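Local coordinates for protein malate dehydrogenase (Picrophilus torridus, PDB 4BGV) that probably catalyses the reversible, NAD-dependent oxidation of (S)-malate to oxaloacetate, a step of the tricarboxylic acid cycle, at residues V185-Y190 and L291-D296; G261-T266 and E286-L291; L272-P277 and E299-S304. All blocks are in the same frame, centred on the assembly; numbering follows the deposited sequence.

Interaction 1: residues V185-Y190 and L291-D296; sequences VPFIRY and LKFNED
F187, R189 and Y190 reach across to the loop that leads into the long C-terminal helix 295-321 of the LDH/MDH fold. They come from strand 185-187 and the type I beta turn from F187 to Y190; the turn is closed by Y190 N bonding to F187 O. The apolar part centres on F187, whose ring end touches two side chains: CZ lies 3.7 Å from L291 CD1 and also 3.7 Å from F293 CD2. The two phenyl rings meet obliquely, their planes 58° apart. F175 and I177 of strand 172-178 add to this cluster, and I196 of the second subunit packs on L291. The polar part lies alongside. R189, its chain extended from CG to NE, brings NH2 within 2.8 Å of K292 O, a weak bond because the N-H points well off the oxygen (117°). Its NE is held by a salt bridge to E297, and N294, N-cap of the helix, lays CB over one guanidinium face while OD1 caps E297 N. The K292 side chain turns elsewhere, with NZ in a salt bridge to D200 of the second subunit. One water spans the remaining distance, accepting from K292 N at 2.8 Å and hydrogen-bonding Y190 OH in the plane of the tyrosine ring.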
ATOM      1  N   VAL A 185     -24.730   2.607  21.313  1.00 14.40           N
ATOM      2  CA  VAL A 185     -24.902   3.933  21.899  1.00 15.58           C
ATOM      3  C   VAL A 185     -24.000   4.918  21.163  1.00 17.44           C
ATOM      4  O   VAL A 185     -22.791   4.968  21.399  1.00 14.41           O
ATOM      5  CB  VAL A 185     -24.549   3.961  23.400  1.00 16.20           C
ATOM      6  CG1 VAL A 185     -24.789   5.372  23.973  1.00 14.50           C
ATOM      7  CG2 VAL A 185     -25.365   2.924  24.169  1.00 15.07           C
ATOM      8  N   PRO A 186     -24.586   5.700  20.252  1.00 17.99           N
ATOM      9  CA  PRO A 186     -23.776   6.707  19.562  1.00 15.29           C
ATOM     10  C   PRO A 186     -23.569   7.922  20.459  1.00 14.35           C
ATOM     11  O   PRO A 186     -24.448   8.222  21.273  1.00 15.63           O
ATOM     12  CB  PRO A 186     -24.666   7.102  18.378  1.00 15.23           C
ATOM     13  CG  PRO A 186     -26.071   6.932  18.913  1.00 19.24           C
ATOM     14  CD  PRO A 186     -26.016   5.771  19.885  1.00 20.02           C
ATOM     15  N   PHE A 187     -22.418   8.584  20.339  1.00 15.07           N
ATOM     16  CA  PHE A 187     -22.246   9.934  20.888  1.00 15.92           C
ATOM     17  C   PHE A 187     -22.195  10.839  19.669  1.00 17.71           C
ATOM     18  O   PHE A 187     -21.158  10.951  18.994  1.00 16.33           O
ATOM     19  CB  PHE A 187     -20.936  10.103  21.683  1.00 14.29           C
ATOM     20  CG  PHE A 187     -20.935   9.472  23.059  1.00 14.78           C
ATOM     21  CD1 PHE A 187     -21.498   8.223  23.285  1.00 15.34           C
ATOM     22  CD2 PHE A 187     -20.309  10.114  24.115  1.00 11.45           C
ATOM     23  CE1 PHE A 187     -21.468   7.638  24.559  1.00 15.18           C
ATOM     24  CE2 PHE A 187     -20.258   9.540  25.382  1.00 14.04           C
ATOM     25  CZ  PHE A 187     -20.837   8.295  25.604  1.00 13.27           C
ATOM     26  N   ILE A 188     -23.324  11.458  19.360  1.00 17.20           N
ATOM     27  CA  ILE A 188     -23.407  12.337  18.198  1.00 18.88           C
ATOM     28  C   ILE A 188     -22.453  13.507  18.354  1.00 13.98           C
ATOM     29  O   ILE A 188     -21.813  13.920  17.390  1.00 12.93           O
ATOM     30  CB  ILE A 188     -24.845  12.850  17.990  1.00 19.37           C
ATOM     31  CG1 ILE A 188     -25.765  11.689  17.628  1.00 20.89           C
ATOM     32  CG2 ILE A 188     -24.892  13.923  16.924  1.00 17.78           C
ATOM     33  CD1 ILE A 188     -25.156  10.713  16.662  1.00 19.20           C
ATOM     34  N   ARG A 189     -22.335  14.018  19.579  1.00 12.59           N
ATOM     35  CA  ARG A 189     -21.453  15.160  19.832  1.00 14.59           C
ATOM     36  C   ARG A 189     -19.977  14.861  19.572  1.00 14.12           C
ATOM     37  O   ARG A 189     -19.200  15.782  19.320  1.00 15.95           O
ATOM     38  CB  ARG A 189     -21.653  15.706  21.251  1.00 17.01           C
ATOM     39  CG  ARG A 189     -21.317  14.711  22.340  1.00 18.12           C
ATOM     40  CD  ARG A 189     -21.920  15.117  23.679  1.00 16.20           C
ATOM     41  NE  ARG A 189     -21.654  14.090  24.675  1.00 17.45           N
ATOM     42  CZ  ARG A 189     -20.701  14.176  25.594  1.00 19.22           C
ATOM     43  NH1 ARG A 189     -19.940  15.265  25.664  1.00 18.47           N
ATOM     44  NH2 ARG A 189     -20.538  13.193  26.463  1.00 20.66           N
ATOM     45  N   TYR A 190     -19.588  13.585  19.628  1.00 10.44           N
ATOM     46  CA  TYR A 190     -18.201  13.221  19.348  1.00 14.27           C
ATOM     47  C   TYR A 190     -18.003  12.776  17.904  1.00 13.38           C
ATOM     48  O   TYR A 190     -16.961  12.221  17.552  1.00 15.70           O
ATOM     49  CB  TYR A 190     -17.731  12.108  20.277  1.00 10.62           C
ATOM     50  CG  TYR A 190     -17.520  12.508  21.725  1.00 10.44           C
ATOM     51  CD1 TYR A 190     -17.591  13.839  22.138  1.00 14.38           C
ATOM     52  CD2 TYR A 190     -17.197  11.550  22.669  1.00 13.95           C
ATOM     53  CE1 TYR A 190     -17.376  14.185  23.480  1.00 12.35           C
ATOM     54  CE2 TYR A 190     -16.981  11.883  24.002  1.00 13.36           C
ATOM     55  CZ  TYR A 190     -17.066  13.191  24.397  1.00 13.54           C
ATOM     56  OH  TYR A 190     -16.840  13.486  25.722  1.00 17.21           O
ATOM     57  N   LEU A 291     -15.463   7.524  29.763  1.00 11.56           N
ATOM     58  CA  LEU A 291     -16.224   8.627  29.185  1.00 16.72           C
ATOM     59  C   LEU A 291     -17.112   9.329  30.202  1.00 17.50           C
ATOM     60  O   LEU A 291     -17.533   8.731  31.185  1.00 12.82           O
ATOM     61  CB  LEU A 291     -17.108   8.112  28.044  1.00 11.67           C
ATOM     62  CG  LEU A 291     -16.388   7.425  26.889  1.00 14.54           C
ATOM     63  CD1 LEU A 291     -17.414   6.839  25.926  1.00 15.09           C
ATOM     64  CD2 LEU A 291     -15.472   8.406  26.175  1.00 13.48           C
ATOM     65  N   LYS A 292     -17.390  10.602  29.938  1.00 12.61           N
ATOM     66  CA  LYS A 292     -18.436  11.334  30.630  1.00 23.33           C
ATOM     67  C   LYS A 292     -19.697  11.243  29.778  1.00 19.64           C
ATOM     68  O   LYS A 292     -19.679  11.617  28.613  1.00 23.45           O
ATOM     69  CB  LYS A 292     -18.046  12.801  30.777  1.00 26.98           C
ATOM     70  CG  LYS A 292     -16.643  13.050  31.306  1.00 35.11           C
ATOM     71  CD  LYS A 292     -16.492  14.518  31.699  1.00 42.25           C
ATOM     72  CE  LYS A 292     -15.102  15.049  31.417  1.00 44.76           C
ATOM     73  NZ  LYS A 292     -15.135  16.038  30.301  1.00 48.37           N
ATOM     74  N   PHE A 293     -20.784  10.747  30.352  1.00 15.44           N
ATOM     75  CA  PHE A 293     -22.038  10.611  29.614  1.00 15.22           C
ATOM     76  C   PHE A 293     -22.929  11.829  29.842  1.00 15.29           C
ATOM     77  O   PHE A 293     -23.060  12.300  30.973  1.00 18.95           O
ATOM     78  CB  PHE A 293     -22.827   9.372  30.090  1.00 16.08           C
ATOM     79  CG  PHE A 293     -22.140   8.049  29.837  1.00 19.43           C
ATOM     80  CD1 PHE A 293     -21.150   7.583  30.692  1.00 23.13           C
ATOM     81  CD2 PHE A 293     -22.507   7.255  28.762  1.00 17.46           C
ATOM     82  CE1 PHE A 293     -20.534   6.353  30.460  1.00 22.07           C
ATOM     83  CE2 PHE A 293     -21.900   6.024  28.531  1.00 14.38           C
ATOM     84  CZ  PHE A 293     -20.916   5.575  29.379  1.00 18.97           C
ATOM     85  N   ASN A 294     -23.563  12.328  28.786  1.00 15.29           N
ATOM     86  CA  ASN A 294     -24.682  13.246  28.989  1.00 16.21           C
ATOM     87  C   ASN A 294     -25.940  12.432  29.328  1.00 15.67           C
ATOM     88  O   ASN A 294     -25.908  11.204  29.303  1.00 15.14           O
ATOM     89  CB  ASN A 294     -24.869  14.228  27.805  1.00 15.82           C
ATOM     90  CG  ASN A 294     -25.406  13.568  26.536  1.00 21.68           C
ATOM     91  OD1 ASN A 294     -25.936  12.453  26.563  1.00 23.56           O
ATOM     92  ND2 ASN A 294     -25.293  14.282  25.404  1.00 17.86           N
ATOM     93  N   GLU A 295     -27.039  13.097  29.635  1.00 16.53           N
ATOM     94  CA  GLU A 295     -28.226  12.381  30.100  0.50 16.89           C
ATOM     95  C   GLU A 295     -28.807  11.412  29.066  1.00 17.73           C
ATOM     96  O   GLU A 295     -29.219  10.297  29.414  1.00 18.26           O
ATOM     97  CB  GLU A 295     -29.290  13.361  30.613  0.50 20.42           C
ATOM     98  CG  GLU A 295     -30.712  12.806  30.666  0.50 24.83           C
ATOM     99  CD  GLU A 295     -30.864  11.584  31.561  0.50 26.49           C
ATOM    100  OE1 GLU A 295     -29.952  11.297  32.365  0.50 29.81           O
ATOM    101  OE2 GLU A 295     -31.909  10.906  31.457  0.50 23.29           O
ATOM    102  N   ASP A 296     -28.836  11.814  27.801  1.00 16.52           N
ATOM    103  CA  ASP A 296     -29.362  10.928  26.756  1.00 20.22           C
ATOM    104  C   ASP A 296     -28.493   9.679  26.605  1.00 17.38           C
ATOM    105  O   ASP A 296     -28.998   8.553  26.531  1.00 16.00           O
ATOM    106  CB  ASP A 296     -29.456  11.652  25.412  1.00 24.16           C
ATOM    107  CG  ASP A 296     -30.693  12.506  25.298  1.00 38.62           C
ATOM    108  OD1 ASP A 296     -31.643  12.280  26.078  1.00 42.38           O
ATOM    109  OD2 ASP A 296     -30.720  13.400  24.421  1.00 44.13           O
TER
HETATM  110  O   HOH W   1     -16.049  11.872  27.857  1.00 28.68           O

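Interaction 2: residues G261-T266 and E286-L291; sequences GEHSKT and EKIYDL
H263 places its imidazole against I288 at the end of strand 284-288 by a chi1 of -58°, which sets CG beside its own backbone N, and D290 makes the same choice (chi1 -65°), turning its carboxylate back to meet the ring. The two side chains cross at about a right angle, and H263 ND1 donates to D290 OD1 at 2.7 Å in a nearly straight bond of 172°. The acceptor lies in the ring plane, and the oxygen is approached on its syn side. This bond fixes the rotation of the imidazole, and the carboxylate would be expected to favour a protonated ring. One ring face rests on I288, with CB 3.8 Å from the centroid in a CH-pi contact; H263 CE1 lies 3.3 Å from I288 O. The far nitrogen, H263 NE2, is joined through a water to I288 N. An alanine in place of H263 would remove both the donor and the flat surface, and would probably leave D290 OD1 without this mate and uncover I288 CB. One helical turn on, T266 meets D290 and L291: T266 OG1 lies 3.6 Å from D290 CB, T266 CG2 is 3.5 Å from L291 O, and a second water donates to L291 O while hydrogen-bonding T266 OG1. Y267, next in the helix, binds L291 N and Y289 O through its hydroxyl. The H263-D290 His-carboxylate hydrogen bond, with the I288 and T266 contacts, joins the short helix 262-267 to the chain following strand 284-288, outermost within this chain in an antiparallel sheet of the C-terminal domain.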
ATOM      1  N   GLY A 261     -12.635  -2.782  38.490  1.00 21.92           N
ATOM      2  CA  GLY A 261     -11.978  -1.751  39.276  1.00 21.38           C
ATOM      3  C   GLY A 261     -12.621  -0.399  39.085  1.00 21.37           C
ATOM      4  O   GLY A 261     -13.845  -0.281  39.110  1.00 20.23           O
ATOM      5  N   GLU A 262     -11.803   0.622  38.860  1.00 20.71           N
ATOM      6  CA  GLU A 262     -12.327   1.980  38.799  1.00 26.29           C
ATOM      7  C   GLU A 262     -13.224   2.189  37.586  1.00 22.34           C
ATOM      8  O   GLU A 262     -14.116   3.027  37.618  1.00 22.01           O
ATOM      9  CB  GLU A 262     -11.201   3.013  38.847  1.00 33.31           C
ATOM     10  CG  GLU A 262     -11.567   4.283  39.607  1.00 47.32           C
ATOM     11  CD  GLU A 262     -11.660   4.085  41.122  1.00 54.83           C
ATOM     12  OE1 GLU A 262     -11.631   2.929  41.604  1.00 55.69           O
ATOM     13  OE2 GLU A 262     -11.760   5.102  41.840  1.00 61.26           O
ATOM     14  N   HIS A 263     -13.001   1.407  36.530  1.00 17.57           N
ATOM     15  CA  HIS A 263     -13.822   1.507  35.327  1.00 16.19           C
ATOM     16  C   HIS A 263     -15.290   1.133  35.561  1.00 16.95           C
ATOM     17  O   HIS A 263     -16.171   1.592  34.839  1.00 14.50           O
ATOM     18  CB  HIS A 263     -13.228   0.654  34.199  1.00 14.91           C
ATOM     19  CG  HIS A 263     -11.827   1.032  33.845  1.00 14.78           C
ATOM     20  ND1 HIS A 263     -11.499   2.275  33.342  1.00 17.96           N
ATOM     21  CD2 HIS A 263     -10.667   0.339  33.925  1.00 18.08           C
ATOM     22  CE1 HIS A 263     -10.197   2.329  33.125  1.00 19.15           C
ATOM     23  NE2 HIS A 263      -9.667   1.170  33.477  1.00 18.74           N
ATOM     24  N   SER A 264     -15.548   0.307  36.573  1.00 15.83           N
ATOM     25  CA  SER A 264     -16.918  -0.097  36.880  1.00 18.73           C
ATOM     26  C   SER A 264     -17.733   1.079  37.388  1.00 22.74           C
ATOM     27  O   SER A 264     -18.950   1.139  37.179  1.00 18.50           O
ATOM     28  CB  SER A 264     -16.939  -1.233  37.908  1.00 20.99           C
ATOM     29  OG  SER A 264     -16.376  -2.413  37.343  1.00 24.79           O
ATOM     30  N   LYS A 265     -17.068   2.017  38.055  1.00 19.17           N
ATOM     31  CA  LYS A 265     -17.755   3.208  38.538  1.00 22.71           C
ATOM     32  C   LYS A 265     -18.281   4.055  37.376  1.00 21.66           C
ATOM     33  O   LYS A 265     -19.315   4.706  37.495  1.00 21.25           O
ATOM     34  CB  LYS A 265     -16.834   4.025  39.453  1.00 24.91           C
ATOM     35  CG  LYS A 265     -16.313   3.210  40.632  1.00 33.86           C
ATOM     36  CD  LYS A 265     -15.221   3.932  41.410  1.00 40.95           C
ATOM     37  CE  LYS A 265     -15.796   4.928  42.403  1.00 46.30           C
ATOM     38  NZ  LYS A 265     -14.738   5.511  43.286  1.00 48.53           N
ATOM     39  N   THR A 266     -17.564   4.039  36.255  1.00 18.71           N
ATOM     40  CA  THR A 266     -17.975   4.763  35.052  1.00 18.93           C
ATOM     41  C   THR A 266     -18.993   4.006  34.194  1.00 22.56           C
ATOM     42  O   THR A 266     -19.982   4.583  33.716  1.00 22.43           O
ATOM     43  CB  THR A 266     -16.741   5.092  34.168  1.00 23.64           C
ATOM     44  OG1 THR A 266     -15.941   6.091  34.819  1.00 26.18           O
ATOM     45  CG2 THR A 266     -17.172   5.599  32.790  1.00 20.89           C
ATOM     46  N   GLU A 286      -4.732  -2.014  26.511  1.00 10.33           N
ATOM     47  CA  GLU A 286      -3.697  -1.287  27.250  1.00 13.87           C
ATOM     48  C   GLU A 286      -4.233  -0.120  28.053  1.00 13.01           C
ATOM     49  O   GLU A 286      -3.565   0.389  28.957  1.00 11.22           O
ATOM     50  CB  GLU A 286      -2.582  -0.859  26.308  1.00 19.51           C
ATOM     51  CG  GLU A 286      -2.105  -2.065  25.529  1.00 25.03           C
ATOM     52  CD  GLU A 286      -0.679  -1.974  25.083  1.00 25.88           C
ATOM     53  OE1 GLU A 286      -0.144  -0.843  25.007  1.00 27.86           O
ATOM     54  OE2 GLU A 286      -0.102  -3.046  24.799  1.00 20.51           O
ATOM     55  N   LYS A 287      -5.449   0.294  27.721  1.00 13.96           N
ATOM     56  CA  LYS A 287      -6.122   1.361  28.455  1.00 13.00           C
ATOM     57  C   LYS A 287      -7.593   1.308  28.106  1.00 12.13           C
ATOM     58  O   LYS A 287      -7.954   1.056  26.964  1.00 12.49           O
ATOM     59  CB  LYS A 287      -5.566   2.735  28.071  1.00 14.48           C
ATOM     60  CG  LYS A 287      -6.179   3.901  28.887  1.00 14.70           C
ATOM     61  CD  LYS A 287      -5.529   5.230  28.543  1.00 19.87           C
ATOM     62  CE  LYS A 287      -6.179   6.387  29.306  1.00 20.56           C
ATOM     63  NZ  LYS A 287      -5.734   6.477  30.722  1.00 25.44           N
ATOM     64  N   ILE A 288      -8.434   1.529  29.106  1.00  9.36           N
ATOM     65  CA  ILE A 288      -9.844   1.776  28.865  1.00 12.36           C
ATOM     66  C   ILE A 288     -10.093   3.248  29.139  1.00 11.65           C
ATOM     67  O   ILE A 288      -9.774   3.747  30.216  1.00 12.14           O
ATOM     68  CB  ILE A 288     -10.721   0.932  29.787  1.00 13.65           C
ATOM     69  CG1 ILE A 288     -10.668  -0.546  29.358  1.00 16.67           C
ATOM     70  CG2 ILE A 288     -12.160   1.424  29.737  1.00 15.22           C
ATOM     71  CD1 ILE A 288     -11.302  -1.499  30.349  1.00 17.40           C
ATOM     72  N   TYR A 289     -10.646   3.960  28.171  1.00 10.82           N
ATOM     73  CA  TYR A 289     -10.960   5.365  28.409  1.00  9.74           C
ATOM     74  C   TYR A 289     -12.309   5.486  29.118  1.00 14.69           C
ATOM     75  O   TYR A 289     -13.281   4.840  28.733  1.00 12.63           O
ATOM     76  CB  TYR A 289     -10.953   6.133  27.097  1.00  9.62           C
ATOM     77  CG  TYR A 289      -9.573   6.134  26.459  1.00 10.46           C
ATOM     78  CD1 TYR A 289      -9.170   5.101  25.621  1.00 12.09           C
ATOM     79  CD2 TYR A 289      -8.663   7.139  26.753  1.00 12.80           C
ATOM     80  CE1 TYR A 289      -7.887   5.090  25.046  1.00 11.90           C
ATOM     81  CE2 TYR A 289      -7.391   7.142  26.193  1.00 11.28           C
ATOM     82  CZ  TYR A 289      -7.016   6.115  25.338  1.00 10.93           C
ATOM     83  OH  TYR A 289      -5.754   6.124  24.791  1.00 14.81           O
ATOM     84  N   ASP A 290     -12.350   6.281  30.178  1.00 15.38           N
ATOM     85  CA  ASP A 290     -13.596   6.489  30.910  1.00 17.38           C
ATOM     86  C   ASP A 290     -14.306   7.725  30.375  1.00 15.50           C
ATOM     87  O   ASP A 290     -13.817   8.835  30.521  1.00 21.37           O
ATOM     88  CB  ASP A 290     -13.326   6.645  32.408  1.00 20.17           C
ATOM     89  CG  ASP A 290     -12.771   5.382  33.026  1.00 23.32           C
ATOM     90  OD1 ASP A 290     -13.205   4.272  32.623  1.00 20.08           O
ATOM     91  OD2 ASP A 290     -11.891   5.498  33.895  1.00 28.38           O
ATOM     92  N   LEU A 291     -15.463   7.524  29.763  1.00 11.56           N
ATOM     93  CA  LEU A 291     -16.224   8.627  29.185  1.00 16.72           C
ATOM     94  C   LEU A 291     -17.112   9.329  30.202  1.00 17.50           C
ATOM     95  O   LEU A 291     -17.533   8.731  31.185  1.00 12.82           O
ATOM     96  CB  LEU A 291     -17.108   8.112  28.044  1.00 11.67           C
ATOM     97  CG  LEU A 291     -16.388   7.425  26.889  1.00 14.54           C
ATOM     98  CD1 LEU A 291     -17.414   6.839  25.926  1.00 15.09           C
ATOM     99  CD2 LEU A 291     -15.472   8.406  26.175  1.00 13.48           C
TER
HETATM  100  O   HOH W   2      -7.181   1.673  31.732  1.00 18.58           O
HETATM  101  O   HOH W   3     -16.486   8.960  33.813  1.00 39.58           O

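Interaction 3: residues L272-P277 and E299-S304; sequences LFIGVP and EAWKKS
W301 spans the gap between the C-terminal helix 295-321 and strand 272-281, the middle strand of a three-stranded antiparallel sheet, in a helix-on-sheet contact of the LDH/MDH C-terminal domain. The axes of the two short segments run roughly antiparallel (150°) and 10.9 Å apart, a distance that the indole of W301 bridges. With CG anti to the backbone N (chi1 -176°) and the indole turned toward the strand, W301 sends the six-membered end of its ring system forward. I274 comes from the opposite direction. Its chi1 of -163° puts CG1 beside the carbonyl carbon and crowds CG2 between that carbon and the backbone N. CG1, CG2 and CD1 of I274 all reach the indole: CG1 lies 3.8 Å from W301 CH2, while CD1 lies 3.8 Å and CG2 3.9 Å from W301 CZ2. V276 crosses obliquely and adds CG1. Elsewhere the indole is held by its polar end, NE1 bonding Y267 O, and by the rings of F293 and Y267, which meet it at a slant. One turn further along the helix, the S304 backbone oxygen is approached by I274 CD1. Between I274 and V276, G275 brings no side chain to the contact; its carbonyl oxygen meets the indole at the edge, near the ring plane, 3.4 Å from W301 CH2.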
ATOM      1  N   LEU A 272     -17.670  -7.997  33.618  1.00 18.47           N
ATOM      2  CA  LEU A 272     -18.340  -8.376  32.372  1.00 19.72           C
ATOM      3  C   LEU A 272     -17.621  -7.691  31.218  1.00 14.58           C
ATOM      4  O   LEU A 272     -16.866  -6.738  31.438  1.00 16.26           O
ATOM      5  CB  LEU A 272     -19.799  -7.912  32.385  1.00 22.34           C
ATOM      6  CG  LEU A 272     -20.709  -8.545  33.430  1.00 27.23           C
ATOM      7  CD1 LEU A 272     -22.138  -8.119  33.209  1.00 24.53           C
ATOM      8  CD2 LEU A 272     -20.567 -10.052  33.357  1.00 28.22           C
ATOM      9  N   PHE A 273     -17.842  -8.182  29.997  1.00 13.75           N
ATOM     10  CA  PHE A 273     -17.358  -7.513  28.782  1.00 11.41           C
ATOM     11  C   PHE A 273     -18.445  -6.610  28.185  1.00 12.26           C
ATOM     12  O   PHE A 273     -19.599  -7.016  28.084  1.00 12.58           O
ATOM     13  CB  PHE A 273     -16.955  -8.539  27.724  1.00 11.26           C
ATOM     14  CG  PHE A 273     -15.641  -9.223  27.989  1.00 12.68           C
ATOM     15  CD1 PHE A 273     -15.540 -10.201  28.966  1.00 15.47           C
ATOM     16  CD2 PHE A 273     -14.520  -8.928  27.214  1.00 14.99           C
ATOM     17  CE1 PHE A 273     -14.332 -10.862  29.197  1.00 17.80           C
ATOM     18  CE2 PHE A 273     -13.315  -9.588  27.429  1.00 12.47           C
ATOM     19  CZ  PHE A 273     -13.218 -10.545  28.431  1.00 14.41           C
ATOM     20  N   ILE A 274     -18.080  -5.390  27.795  1.00 10.61           N
ATOM     21  CA  ILE A 274     -19.014  -4.513  27.095  1.00 12.05           C
ATOM     22  C   ILE A 274     -18.218  -3.539  26.212  1.00 14.34           C
ATOM     23  O   ILE A 274     -17.041  -3.289  26.469  1.00 11.85           O
ATOM     24  CB  ILE A 274     -19.958  -3.767  28.101  1.00 13.99           C
ATOM     25  CG1 ILE A 274     -21.183  -3.177  27.387  1.00 12.51           C
ATOM     26  CG2 ILE A 274     -19.189  -2.727  28.913  1.00 12.89           C
ATOM     27  CD1 ILE A 274     -22.345  -2.844  28.358  1.00 19.17           C
ATOM     28  N   GLY A 275     -18.849  -3.002  25.170  1.00 11.92           N
ATOM     29  CA  GLY A 275     -18.158  -2.141  24.218  1.00 12.44           C
ATOM     30  C   GLY A 275     -17.793  -0.757  24.738  1.00 13.58           C
ATOM     31  O   GLY A 275     -18.665   0.070  25.008  1.00 11.97           O
ATOM     32  N   VAL A 276     -16.495  -0.509  24.886  1.00 13.12           N
ATOM     33  CA  VAL A 276     -15.995   0.771  25.392  1.00 11.34           C
ATOM     34  C   VAL A 276     -14.749   1.161  24.590  1.00  9.37           C
ATOM     35  O   VAL A 276     -14.118   0.296  23.970  1.00  9.89           O
ATOM     36  CB  VAL A 276     -15.658   0.704  26.915  1.00 13.16           C
ATOM     37  CG1 VAL A 276     -16.906   0.379  27.765  1.00 10.50           C
ATOM     38  CG2 VAL A 276     -14.553  -0.308  27.176  1.00 13.40           C
ATOM     39  N   PRO A 277     -14.382   2.457  24.593  1.00 10.87           N
ATOM     40  CA  PRO A 277     -13.172   2.835  23.848  1.00 11.14           C
ATOM     41  C   PRO A 277     -11.913   2.294  24.503  1.00 11.78           C
ATOM     42  O   PRO A 277     -11.691   2.518  25.702  1.00 11.59           O
ATOM     43  CB  PRO A 277     -13.155   4.374  23.926  1.00 10.41           C
ATOM     44  CG  PRO A 277     -14.426   4.785  24.544  1.00 12.84           C
ATOM     45  CD  PRO A 277     -15.004   3.609  25.270  1.00 10.39           C
ATOM     46  N   GLU A 299     -28.898   7.207  29.632  1.00 18.96           N
ATOM     47  CA  GLU A 299     -30.127   6.415  29.518  0.50 20.60           C
ATOM     48  C   GLU A 299     -29.929   5.248  28.567  1.00 17.20           C
ATOM     49  O   GLU A 299     -30.304   4.109  28.829  1.00 21.23           O
ATOM     50  CB  GLU A 299     -31.258   7.278  28.949  0.50 20.46           C
ATOM     51  CG  GLU A 299     -31.780   8.356  29.864  0.50 21.79           C
ATOM     52  CD  GLU A 299     -32.815   9.253  29.191  0.50 29.01           C
ATOM     53  OE1 GLU A 299     -32.643   9.593  28.000  0.50 30.79           O
ATOM     54  OE2 GLU A 299     -33.799   9.627  29.856  0.50 30.54           O
ATOM     55  N   ALA A 300     -29.371   5.581  27.410  1.00 19.05           N
ATOM     56  CA  ALA A 300     -29.122   4.576  26.382  1.00 18.83           C
ATOM     57  C   ALA A 300     -28.113   3.544  26.876  1.00 20.83           C
ATOM     58  O   ALA A 300     -28.259   2.349  26.620  1.00 18.69           O
ATOM     59  CB  ALA A 300     -28.630   5.233  25.106  1.00 18.28           C
ATOM     60  N   TRP A 301     -27.084   4.008  27.581  1.00 16.29           N
ATOM     61  CA  TRP A 301     -26.086   3.098  28.128  1.00 16.06           C
ATOM     62  C   TRP A 301     -26.691   2.111  29.126  1.00 16.27           C
ATOM     63  O   TRP A 301     -26.392   0.914  29.087  1.00 17.29           O
ATOM     64  CB  TRP A 301     -24.933   3.869  28.772  1.00 13.03           C
ATOM     65  CG  TRP A 301     -23.832   2.967  29.278  1.00 13.88           C
ATOM     66  CD1 TRP A 301     -23.545   2.672  30.577  1.00 13.74           C
ATOM     67  CD2 TRP A 301     -22.884   2.243  28.483  1.00 14.96           C
ATOM     68  NE1 TRP A 301     -22.465   1.816  30.644  1.00 13.42           N
ATOM     69  CE2 TRP A 301     -22.053   1.528  29.370  1.00 15.86           C
ATOM     70  CE3 TRP A 301     -22.667   2.116  27.107  1.00 13.32           C
ATOM     71  CZ2 TRP A 301     -21.017   0.709  28.929  1.00 11.14           C
ATOM     72  CZ3 TRP A 301     -21.628   1.305  26.670  1.00 13.88           C
ATOM     73  CH2 TRP A 301     -20.819   0.608  27.581  1.00 12.90           C
ATOM     74  N   LYS A 302     -27.553   2.607  30.010  1.00 16.10           N
ATOM     75  CA  LYS A 302     -28.134   1.758  31.041  1.00 17.91           C
ATOM     76  C   LYS A 302     -28.942   0.611  30.436  1.00 20.41           C
ATOM     77  O   LYS A 302     -28.932  -0.503  30.951  1.00 18.32           O
ATOM     78  CB  LYS A 302     -28.971   2.587  32.022  1.00 18.70           C
ATOM     79  CG  LYS A 302     -28.101   3.291  33.052  1.00 17.54           C
ATOM     80  CD  LYS A 302     -28.904   4.210  33.962  1.00 21.68           C
ATOM     81  CE  LYS A 302     -27.963   5.075  34.795  1.00 24.21           C
ATOM     82  NZ  LYS A 302     -28.690   5.923  35.781  1.00 29.27           N
ATOM     83  N   LYS A 303     -29.612   0.881  29.323  1.00 20.08           N
ATOM     84  CA  LYS A 303     -30.367  -0.152  28.626  0.50 24.60           C
ATOM     85  C   LYS A 303     -29.435  -1.211  28.043  1.00 23.43           C
ATOM     86  O   LYS A 303     -29.716  -2.406  28.117  1.00 24.87           O
ATOM     87  CB  LYS A 303     -31.241   0.472  27.532  0.50 27.40           C
ATOM     88  CG  LYS A 303     -32.515   1.116  28.072  0.50 32.39           C
ATOM     89  CD  LYS A 303     -33.190   2.049  27.064  0.50 34.94           C
ATOM     90  CE  LYS A 303     -33.168   1.494  25.647  0.50 34.88           C
ATOM     91  NZ  LYS A 303     -32.040   2.062  24.850  0.50 32.18           N
ATOM     92  N   SER A 304     -28.324  -0.762  27.468  1.00 18.20           N
ATOM     93  CA  SER A 304     -27.328  -1.677  26.918  0.50 18.78           C
ATOM     94  C   SER A 304     -26.732  -2.525  28.034  1.00 19.43           C
ATOM     95  O   SER A 304     -26.541  -3.738  27.876  1.00 19.88           O
ATOM     96  CB  SER A 304     -26.218  -0.914  26.192  0.50 17.87           C
ATOM     97  OG  SER A 304     -26.733  -0.128  25.130  0.50 21.60           O
TER

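In the fold
All three contacts lie in the C-terminal domain, on one side of the chain's centre, and touch one another. Interaction 3 is the core: its touching residues are all buried and its contacts largely apolar. Interactions 1 and 2 are only partly buried and mix apolar packing with charged side chains and bridging waters. Interactions 1 and 3 both use helix 295-321 or the loop entering it, and V185 of the first reaches A300 of the second. Interactions 2 and 3 meet on neighbouring strands of one sheet, with I288 against V276, while interactions 1 and 2 share L291. The second subunit packs on that leucine, and on P277 at the margin of interaction 3.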